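Side-chain contacts in sortase family protein (Clostridium perfringens, PDB 6IXZ), which probably acts as a class C sortase, a cysteine transpeptidase of the kind that joins pilin subunits covalently into pili: residues A[27-32]-A[53-58]; A[35-40]-A[96-101]; A[156-161]-A[166-171]. All coordinates share one frame; numbering follows the deposited sequence.

Interaction 1. Residues A[27-32]-A[53-58]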
loop_
_atom_site.group_PDB
_atom_site.type_symbol
_atom_site.label_atom_id
_atom_site.label_comp_id
_atom_site.label_asym_id
_atom_site.label_seq_id
_atom_site.Cartn_x
_atom_site.Cartn_y
_atom_site.Cartn_z
ATOM N N ASP A 27 1.616 -16.804 -10.127
ATOM C CA ASP A 27 1.962 -16.230 -11.442
ATOM C C ASP A 27 0.745 -15.654 -12.130
ATOM O O ASP A 27 0.771 -14.547 -12.658
ATOM C CB ASP A 27 2.573 -17.293 -12.365
ATOM C CG ASP A 27 4.063 -17.493 -12.130
ATOM O OD1 ASP A 27 4.601 -16.867 -11.204
ATOM O OD2 ASP A 27 4.711 -18.217 -12.920
ATOM N N ASP A 28 -0.331 -16.420 -12.161
ATOM C CA ASP A 28 -1.504 -15.974 -12.895
ATOM C C ASP A 28 -2.213 -14.814 -12.188
ATOM O O ASP A 28 -2.748 -13.920 -12.842
ATOM C CB ASP A 28 -2.440 -17.153 -13.213
ATOM C CG ASP A 28 -2.042 -17.877 -14.526
ATOM O OD1 ASP A 28 -2.199 -17.282 -15.624
ATOM O OD2 ASP A 28 -1.490 -18.996 -14.459
ATOM N N LEU A 29 -2.111 -14.762 -10.863
ATOM C CA LEU A 29 -2.672 -13.642 -10.109
ATOM C C LEU A 29 -1.874 -12.345 -10.361
ATOM O O LEU A 29 -2.437 -11.300 -10.635
ATOM C CB LEU A 29 -2.711 -13.958 -8.606
ATOM C CG LEU A 29 -3.225 -12.780 -7.763
ATOM C CD1 LEU A 29 -4.631 -12.392 -8.194
ATOM C CD2 LEU A 29 -3.174 -13.079 -6.266
ATOM N N ILE A 30 -0.555 -12.444 -10.328
ATOM C CA ILE A 30 0.310 -11.297 -10.614
ATOM C C ILE A 30 0.099 -10.760 -12.038
ATOM O O ILE A 30 0.105 -9.539 -12.275
ATOM C CB ILE A 30 1.785 -11.712 -10.428
ATOM C CG1 ILE A 30 2.048 -12.094 -8.961
ATOM C CG2 ILE A 30 2.733 -10.620 -10.909
ATOM C CD1 ILE A 30 2.221 -10.923 -8.024
ATOM N N LYS A 31 -0.144 -11.658 -12.989
ATOM C CA LYS A 31 -0.437 -11.253 -14.365
ATOM C C LYS A 31 -1.713 -10.457 -14.450
ATOM O O LYS A 31 -1.802 -9.505 -15.203
ATOM C CB LYS A 31 -0.589 -12.463 -15.295
ATOM C CG LYS A 31 0.720 -12.956 -15.895
ATOM C CD LYS A 31 0.446 -13.769 -17.149
ATOM C CE LYS A 31 -0.184 -15.104 -16.847
ATOM N NZ LYS A 31 -0.549 -15.802 -18.117
ATOM N N ASN A 32 -2.731 -10.897 -13.733
ATOM C CA ASN A 32 -4.004 -10.208 -13.762
ATOM C C ASN A 32 -3.954 -8.852 -13.031
ATOM O O ASN A 32 -4.503 -7.859 -13.516
ATOM C CB ASN A 32 -5.088 -11.112 -13.193
ATOM C CG ASN A 32 -5.418 -12.276 -14.114
ATOM O OD1 ASN A 32 -5.531 -12.113 -15.324
ATOM N ND2 ASN A 32 -5.613 -13.447 -13.534
ATOM N N LEU A 53 -9.901 -11.224 -10.303
ATOM C CA LEU A 53 -8.772 -11.083 -9.383
ATOM C C LEU A 53 -9.083 -11.797 -8.073
ATOM O O LEU A 53 -8.192 -12.342 -7.418
ATOM C CB LEU A 53 -8.443 -9.607 -9.121
ATOM C CG LEU A 53 -8.148 -8.707 -10.333
ATOM C CD1 LEU A 53 -7.361 -7.468 -9.924
ATOM C CD2 LEU A 53 -7.398 -9.477 -11.401
ATOM N N ASN A 54 -10.369 -11.846 -7.733
ATOM C CA ASN A 54 -10.818 -12.358 -6.442
ATOM C C ASN A 54 -10.052 -11.700 -5.292
ATOM O O ASN A 54 -9.865 -12.277 -4.218
ATOM C CB ASN A 54 -10.707 -13.888 -6.390
ATOM C CG ASN A 54 -12.002 -14.544 -5.945
ATOM O OD1 ASN A 54 -12.049 -15.226 -4.919
ATOM N ND2 ASN A 54 -13.083 -14.266 -6.670
ATOM N N ILE A 55 -9.627 -10.466 -5.522
ATOM C CA ILE A 55 -9.246 -9.598 -4.429
ATOM C C ILE A 55 -10.453 -8.756 -4.067
ATOM O O ILE A 55 -11.021 -8.076 -4.914
ATOM C CB ILE A 55 -8.041 -8.727 -4.803
ATOM C CG1 ILE A 55 -6.909 -9.639 -5.282
ATOM C CG2 ILE A 55 -7.603 -7.904 -3.597
ATOM C CD1 ILE A 55 -5.656 -8.920 -5.709
ATOM N N HIS A 56 -10.973 -8.997 -2.877
ATOM C CA HIS A 56 -12.091 -8.227 -2.377
ATOM C C HIS A 56 -11.550 -7.210 -1.399
ATOM O O HIS A 56 -10.564 -7.467 -0.692
ATOM C CB HIS A 56 -13.095 -9.130 -1.656
ATOM C CG HIS A 56 -13.665 -10.213 -2.515
ATOM N ND1 HIS A 56 -12.901 -11.243 -3.020
ATOM C CD2 HIS A 56 -14.940 -10.470 -2.889
ATOM C CE1 HIS A 56 -13.673 -12.063 -3.709
ATOM N NE2 HIS A 56 -14.915 -11.617 -3.646
ATOM N N GLU A 57 -12.221 -6.072 -1.325
ATOM C CA GLU A 57 -12.220 -5.277 -0.110
ATOM C C GLU A 57 -11.983 -6.179 1.094
ATOM O O GLU A 57 -12.719 -7.144 1.307
ATOM C CB GLU A 57 -13.566 -4.579 0.049
ATOM C CG GLU A 57 -13.521 -3.088 -0.209
ATOM C CD GLU A 57 -14.378 -2.331 0.776
ATOM O OE1 GLU A 57 -15.161 -2.992 1.492
ATOM O OE2 GLU A 57 -14.218 -1.096 0.879
ATOM N N GLY A 58 -10.914 -5.902 1.837
ATOM C CA GLY A 58 -10.627 -6.611 3.078
ATOM C C GLY A 58 -9.613 -7.728 2.958
ATOM O O GLY A 58 -9.164 -8.267 3.961
#

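Interaction 2. Residues A[35-40]-A[96-101]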
loop_
_atom_site.group_PDB
_atom_site.type_symbol
_atom_site.label_atom_id
_atom_site.label_comp_id
_atom_site.label_asym_id
_atom_site.label_seq_id
_atom_site.Cartn_x
_atom_site.Cartn_y
_atom_site.Cartn_z
ATOM N N LYS A 35 -2.182 -6.554 -15.407
ATOM C CA LYS A 35 -3.138 -6.099 -16.439
ATOM C C LYS A 35 -4.018 -4.977 -15.926
ATOM O O LYS A 35 -4.264 -3.987 -16.616
ATOM C CB LYS A 35 -4.063 -7.240 -16.855
ATOM C CG LYS A 35 -3.860 -7.723 -18.272
ATOM C CD LYS A 35 -5.150 -8.289 -18.852
ATOM C CE LYS A 35 -5.090 -8.339 -20.372
ATOM N NZ LYS A 35 -5.933 -9.426 -20.946
ATOM N N TYR A 36 -4.545 -5.173 -14.728
ATOM C CA TYR A 36 -5.357 -4.162 -14.068
ATOM C C TYR A 36 -4.641 -2.817 -13.955
ATOM O O TYR A 36 -5.112 -1.812 -14.489
ATOM C CB TYR A 36 -5.752 -4.655 -12.674
ATOM C CG TYR A 36 -6.412 -3.584 -11.856
ATOM C CD1 TYR A 36 -7.687 -3.138 -12.176
ATOM C CD2 TYR A 36 -5.686 -2.870 -10.900
ATOM C CE1 TYR A 36 -8.280 -2.116 -11.454
ATOM C CE2 TYR A 36 -6.271 -1.847 -10.171
ATOM C CZ TYR A 36 -7.566 -1.476 -10.449
ATOM O OH TYR A 36 -8.133 -0.458 -9.723
ATOM N N ASN A 37 -3.430 -2.835 -13.404
ATOM C CA ASN A 37 -2.608 -1.610 -13.255
ATOM C C ASN A 37 -2.360 -0.889 -14.590
ATOM O O ASN A 37 -2.270 0.335 -14.638
ATOM C CB ASN A 37 -1.243 -1.952 -12.602
ATOM C CG ASN A 37 -1.336 -2.164 -11.094
ATOM O OD1 ASN A 37 -2.360 -1.883 -10.467
ATOM N ND2 ASN A 37 -0.247 -2.613 -10.499
ATOM N N TYR A 38 -2.112 -1.665 -15.633
ATOM C CA TYR A 38 -1.908 -1.123 -16.984
ATOM C C TYR A 38 -3.217 -0.529 -17.481
ATOM O O TYR A 38 -3.265 0.609 -17.953
ATOM C CB TYR A 38 -1.423 -2.234 -17.929
ATOM C CG TYR A 38 -1.431 -1.885 -19.415
ATOM C CD1 TYR A 38 -2.581 -2.044 -20.179
ATOM C CD2 TYR A 38 -0.265 -1.473 -20.066
ATOM C CE1 TYR A 38 -2.591 -1.747 -21.536
ATOM C CE2 TYR A 38 -0.274 -1.159 -21.422
ATOM C CZ TYR A 38 -1.437 -1.303 -22.148
ATOM O OH TYR A 38 -1.448 -1.025 -23.492
ATOM N N ASP A 39 -4.294 -1.291 -17.331
ATOM C CA ASP A 39 -5.616 -0.793 -17.680
ATOM C C ASP A 39 -5.937 0.445 -16.894
ATOM O O ASP A 39 -6.677 1.297 -17.379
ATOM C CB ASP A 39 -6.702 -1.830 -17.404
ATOM C CG ASP A 39 -6.777 -2.896 -18.472
ATOM O OD1 ASP A 39 -6.113 -2.750 -19.514
ATOM O OD2 ASP A 39 -7.474 -3.908 -18.239
ATOM N N LEU A 40 -5.512 0.484 -15.630
ATOM C CA LEU A 40 -5.843 1.620 -14.771
ATOM C C LEU A 40 -5.057 2.866 -15.197
ATOM O O LEU A 40 -5.600 3.953 -15.276
ATOM C CB LEU A 40 -5.614 1.279 -13.285
ATOM C CG LEU A 40 -5.722 2.436 -12.274
ATOM C CD1 LEU A 40 -7.172 2.863 -12.023
ATOM C CD2 LEU A 40 -5.040 2.073 -10.959
ATOM N N LEU A 96 -2.362 -1.471 -7.487
ATOM C CA LEU A 96 -2.019 -2.484 -6.511
ATOM C C LEU A 96 -0.485 -2.593 -6.453
ATOM O O LEU A 96 0.200 -2.449 -7.469
ATOM C CB LEU A 96 -2.630 -3.826 -6.863
ATOM C CG LEU A 96 -4.156 -3.951 -6.745
ATOM C CD1 LEU A 96 -4.660 -5.235 -7.374
ATOM C CD2 LEU A 96 -4.571 -3.851 -5.289
ATOM N N PRO A 97 0.046 -2.802 -5.247
ATOM C CA PRO A 97 1.435 -2.537 -4.949
ATOM C C PRO A 97 2.299 -3.710 -5.338
ATOM O O PRO A 97 2.909 -4.336 -4.482
ATOM C CB PRO A 97 1.429 -2.354 -3.438
ATOM C CG PRO A 97 0.372 -3.295 -2.994
ATOM C CD PRO A 97 -0.719 -3.130 -4.027
ATOM N N VAL A 98 2.311 -4.037 -6.622
ATOM C CA VAL A 98 3.198 -5.064 -7.102
ATOM C C VAL A 98 4.359 -4.475 -7.931
ATOM O O VAL A 98 5.071 -5.228 -8.609
ATOM C CB VAL A 98 2.460 -6.135 -7.939
ATOM C CG1 VAL A 98 1.535 -6.974 -7.061
ATOM C CG2 VAL A 98 1.708 -5.521 -9.101
ATOM N N GLY A 99 4.459 -3.143 -8.012
ATOM C CA GLY A 99 5.523 -2.547 -8.816
ATOM C C GLY A 99 5.274 -2.502 -10.318
ATOM O O GLY A 99 4.324 -3.067 -10.837
ATOM N N GLY A 100 6.199 -1.880 -11.030
ATOM C CA GLY A 100 6.063 -1.692 -12.458
ATOM C C GLY A 100 6.139 -0.219 -12.782
ATOM O O GLY A 100 5.698 0.627 -11.992
ATOM N N GLU A 101 6.721 0.083 -13.937
ATOM C CA GLU A 101 6.672 1.421 -14.526
ATOM C C GLU A 101 5.213 1.854 -14.707
ATOM O O GLU A 101 4.348 1.025 -14.939
ATOM C CB GLU A 101 7.412 1.414 -15.883
ATOM C CG GLU A 101 7.870 2.787 -16.364
ATOM C CD GLU A 101 8.894 2.726 -17.497
ATOM O OE1 GLU A 101 8.655 1.985 -18.487
ATOM O OE2 GLU A 101 9.936 3.429 -17.398
#

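Interaction 3. Residues A[156-161]-A[166-171]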
loop_
_atom_site.group_PDB
_atom_site.type_symbol
_atom_site.label_atom_id
_atom_site.label_comp_id
_atom_site.label_asym_id
_atom_site.label_seq_id
_atom_site.Cartn_x
_atom_site.Cartn_y
_atom_site.Cartn_z
ATOM N N ASP A 156 -3.596 15.403 -6.393
ATOM C CA ASP A 156 -2.686 15.453 -7.523
ATOM C C ASP A 156 -1.443 14.595 -7.314
ATOM O O ASP A 156 -0.904 14.037 -8.269
ATOM C CB ASP A 156 -2.264 16.896 -7.807
ATOM C CG ASP A 156 -3.356 17.703 -8.501
ATOM O OD1 ASP A 156 -4.344 17.107 -8.986
ATOM O OD2 ASP A 156 -3.216 18.942 -8.557
ATOM N N GLU A 157 -0.899 14.622 -6.104
ATOM C CA GLU A 157 0.371 13.941 -5.830
ATOM C C GLU A 157 0.158 12.436 -5.636
ATOM O O GLU A 157 1.108 11.690 -5.395
ATOM C CB GLU A 157 1.050 14.537 -4.593
ATOM C CG GLU A 157 1.521 15.976 -4.772
ATOM C CD GLU A 157 2.606 16.117 -5.819
ATOM O OE1 GLU A 157 2.782 17.248 -6.314
ATOM O OE2 GLU A 157 3.252 15.104 -6.191
ATOM N N LEU A 158 -1.088 12.004 -5.779
ATOM C CA LEU A 158 -1.439 10.594 -5.731
ATOM C C LEU A 158 -1.603 9.960 -7.113
ATOM O O LEU A 158 -1.816 8.743 -7.222
ATOM C CB LEU A 158 -2.737 10.414 -4.951
ATOM C CG LEU A 158 -2.701 10.809 -3.477
ATOM C CD1 LEU A 158 -4.028 10.406 -2.847
ATOM C CD2 LEU A 158 -1.531 10.159 -2.746
ATOM N N LYS A 159 -1.560 10.786 -8.154
ATOM C CA LYS A 159 -1.723 10.319 -9.540
ATOM C C LYS A 159 -0.544 9.457 -9.998
ATOM O O LYS A 159 0.561 9.596 -9.505
ATOM C CB LYS A 159 -1.836 11.508 -10.493
ATOM C CG LYS A 159 -3.122 12.312 -10.308
ATOM C CD LYS A 159 -3.102 13.584 -11.143
ATOM C CE LYS A 159 -4.352 14.428 -10.912
ATOM N NZ LYS A 159 -5.593 13.688 -11.263
ATOM N N ILE A 160 -0.777 8.627 -11.007
ATOM C CA ILE A 160 0.309 7.860 -11.597
ATOM C C ILE A 160 1.198 8.826 -12.389
ATOM O O ILE A 160 0.698 9.824 -12.909
ATOM C CB ILE A 160 -0.255 6.741 -12.470
ATOM C CG1 ILE A 160 -1.029 5.770 -11.586
ATOM C CG2 ILE A 160 0.861 5.977 -13.193
ATOM C CD1 ILE A 160 -2.061 4.967 -12.329
ATOM N N SER A 161 2.510 8.655 -12.288
ATOM C CA SER A 161 3.447 9.424 -13.112
ATOM C C SER A 161 4.018 8.512 -14.192
ATOM O O SER A 161 4.453 7.381 -13.881
ATOM C CB SER A 161 4.597 9.990 -12.270
ATOM O OG SER A 161 4.158 10.983 -11.354
ATOM N N TYR A 166 6.067 4.241 -8.138
ATOM C CA TYR A 166 5.969 4.936 -6.854
ATOM C C TYR A 166 5.022 4.169 -5.932
ATOM O O TYR A 166 4.005 3.613 -6.385
ATOM C CB TYR A 166 5.386 6.359 -6.996
ATOM C CG TYR A 166 6.263 7.429 -7.638
ATOM C CD1 TYR A 166 7.655 7.425 -7.499
ATOM C CD2 TYR A 166 5.688 8.403 -8.451
ATOM C CE1 TYR A 166 8.432 8.410 -8.108
ATOM C CE2 TYR A 166 6.452 9.394 -9.052
ATOM C CZ TYR A 166 7.822 9.404 -8.854
ATOM O OH TYR A 166 8.577 10.392 -9.423
ATOM N N VAL A 167 5.325 4.228 -4.639
ATOM C CA VAL A 167 4.363 3.926 -3.585
ATOM C C VAL A 167 4.355 5.118 -2.634
ATOM O O VAL A 167 5.416 5.577 -2.171
ATOM C CB VAL A 167 4.723 2.629 -2.861
ATOM C CG1 VAL A 167 3.808 2.386 -1.669
ATOM C CG2 VAL A 167 4.685 1.469 -3.842
ATOM N N THR A 168 3.162 5.659 -2.386
ATOM C CA THR A 168 2.987 6.672 -1.353
ATOM C C THR A 168 2.414 6.083 -0.048
ATOM O O THR A 168 1.480 5.239 -0.045
ATOM C CB THR A 168 2.139 7.871 -1.841
ATOM O OG1 THR A 168 2.842 8.624 -2.850
ATOM C CG2 THR A 168 1.830 8.806 -0.687
ATOM N N LEU A 169 3.069 6.426 1.055
ATOM C CA LEU A 169 2.549 6.131 2.394
ATOM C C LEU A 169 1.743 7.335 2.851
ATOM O O LEU A 169 2.163 8.456 2.666
ATOM C CB LEU A 169 3.701 5.868 3.359
ATOM C CG LEU A 169 4.721 4.854 2.821
ATOM C CD1 LEU A 169 5.808 4.595 3.841
ATOM C CD2 LEU A 169 4.009 3.583 2.420
ATOM N N LEU A 170 0.526 7.096 3.308
ATOM C CA LEU A 170 -0.396 8.176 3.651
ATOM C C LEU A 170 -0.875 7.963 5.080
ATOM O O LEU A 170 -1.363 6.884 5.426
ATOM C CB LEU A 170 -1.553 8.156 2.675
ATOM C CG LEU A 170 -2.671 9.171 2.770
ATOM C CD1 LEU A 170 -3.446 9.105 1.470
ATOM C CD2 LEU A 170 -3.571 8.818 3.958
ATOM N N THR A 171 -0.672 8.965 5.929
ATOM C CA THR A 171 -1.266 8.967 7.270
ATOM C C THR A 171 -2.066 10.230 7.518
ATOM O O THR A 171 -1.712 11.286 7.002
ATOM C CB THR A 171 -0.197 8.857 8.362
ATOM O OG1 THR A 171 -0.820 8.627 9.632
ATOM C CG2 THR A 171 0.617 10.084 8.440
HETATM O O HOH W 1 2.758 11.176 -2.949
#

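Interaction 1. Residues A[27-32]-A[53-58]
Leu53 meets two side chains one turn apart on helix 23-41, Leu29 and Asn32, and with them makes up most of this contact. Its CD2 branch presses on the base of Asn32, where CB lies 3.3 Å from Leu53 CD2, a tight approach for two carbons. Leu53 also contributes its backbone: Leu29 CD1 rests 3.6 Å from Leu53 O, a methyl group set against a carbonyl with no hydrogen bond between them. Leu29 gets there because its CG lies trans to the backbone N (chi1 177°), which swings the isobutyl group off the helix towards the loop. The same methyl also approaches the tip of Ile55, with CD1 of Leu29 4.4 Å from Ile55 CD1. Beyond the two segments, Leu29 also touches Leu136, Asn32 touches Tyr52 and Ile55 touches Leu49. The contact thereby ties the helix that precedes the sortase barrel to the connection leading into strand 60-66. No hydrogen bond or salt bridge spans the two segments, so their attachment here rests on van der Waals contact: a methyl group of Leu53 lies against the CB of Asn32, and a methyl group of Leu29 against a peptide carbonyl and, more distantly, the end of Ile55.

Interaction 2. Residues A[35-40]-A[96-101]
Helix 23-41 passes a loop of the sortase barrel with Asn37 facing Leu96, their CA atoms 6.8 Å apart. The loop, between strands 88-90 and 103-109, bends sharply in an inverse gamma turn centred on Pro97, closed by the bond from Val98 N to Leu96 O (2.8 Å). This bend sends the proline ring away from the helix, onto Leu133 and Ile135 of strand 130-135, while Val98 on its other side points back at the helix.

Into this turn the side chain of Asn37 reaches with both ends of its amide. Its CG stands opposite the carbonyl carbon, beside the backbone N (chi1 -78°), which carries the amide out to Leu96. Asn37 OD1 accepts from Leu96 N at 3.0 Å, a somewhat bent bond (143° at the hydrogen) whose donor is tilted out of the carbonyl plane. Asn37 ND2 gives a straighter bond (161°) to Leu96 O at 3.1 Å; here the donor lies on a lone pair, in the plane of the Leu96 carbonyl, and the acceptor lies close to the asparagine's own amide plane. One side chain thus pairs with both the N-H and the C=O of a single residue, much as a residue of an antiparallel strand does in a hydrogen-bonded pair. Two bonds fix the rotation of the buried amide, and Leu96 O is gripped twice, by Asn37 ND2 and by Val98 N.

Apolar contacts flank this polar pairing. Tyr36 CD2 approaches Leu96 CD1 obliquely at 4.4 Å, and Ile33, one turn back on the helix, touches both Leu96 and Val98. Val98 crosses the asparagine at a slant, bringing its CG2 methyl to 3.8 Å from Asn37 ND2.

Interaction 3. Residues A[156-161]-A[166-171]
Thr168 and Leu158 meet where the loop before strand 165-173 folds back over that strand. From CB of Thr168 the two branches go to different partners. Its methyl, placed trans to the backbone N, meets the leucine, with Thr168 CG2 4.2 Å from Leu158 CD2; the side chains cross at about a right angle. Its hydroxyl, on the N side of the residue (chi1 -68°), turns to polar groups instead. Thr168 OG1 lies 4.3 Å from Glu157 O, too far for a direct bond, and a water spans the gap: its oxygen is 2.6 Å from Thr168 OG1 and donates to Glu157 O at 3.0 Å. The same hydroxyl is hydrogen-bonded to NE2 of His104, whose ND1 bonds to Lys159 O, so the buried OG1 has two partners and the imidazole joins strand and loop a second time.

Two residues back along the strand, Tyr166 projects on the same side. Ser161 OG approaches the edge of its ring, near the ring plane, 3.6 Å from Tyr166 CE2. That ring also makes an edge-to-face contact with His104 and a cation-pi contact with Arg185.

The strand lies in the sortase sheet between the parallel strand 103-109 and the antiparallel strand 180-188. Residues 166, 168 and 170 turn to the side covered by the loop, where Leu158 also packs on Val106 and Leu91, while Val167 and Leu169 face the other way, onto Phe131 of strand 130-135.

In the fold
Interactions 1 and 2 share helix 23-41 and form one continuous packing region, their centres 11 Å apart: Ile30 CD1 lies 4.1 Å from Val98 CG1, and Ile55 CD1 lies 4.2 Å from Leu96 CD1. Together they pack the helix against the connection into strand 60-66 and against the 96-101 loop of the barrel. Interaction 3 touches neither; its nearest atoms are about 4 Å from those of interaction 2 and about 13 Å from those of interaction 1. It is also nearest in sequence to the active site, since residues 166-171 lead directly to Cys172, the predicted acyl-thioester nucleophile; the side chain of Leu158 is about 12 Å from that of this cysteine.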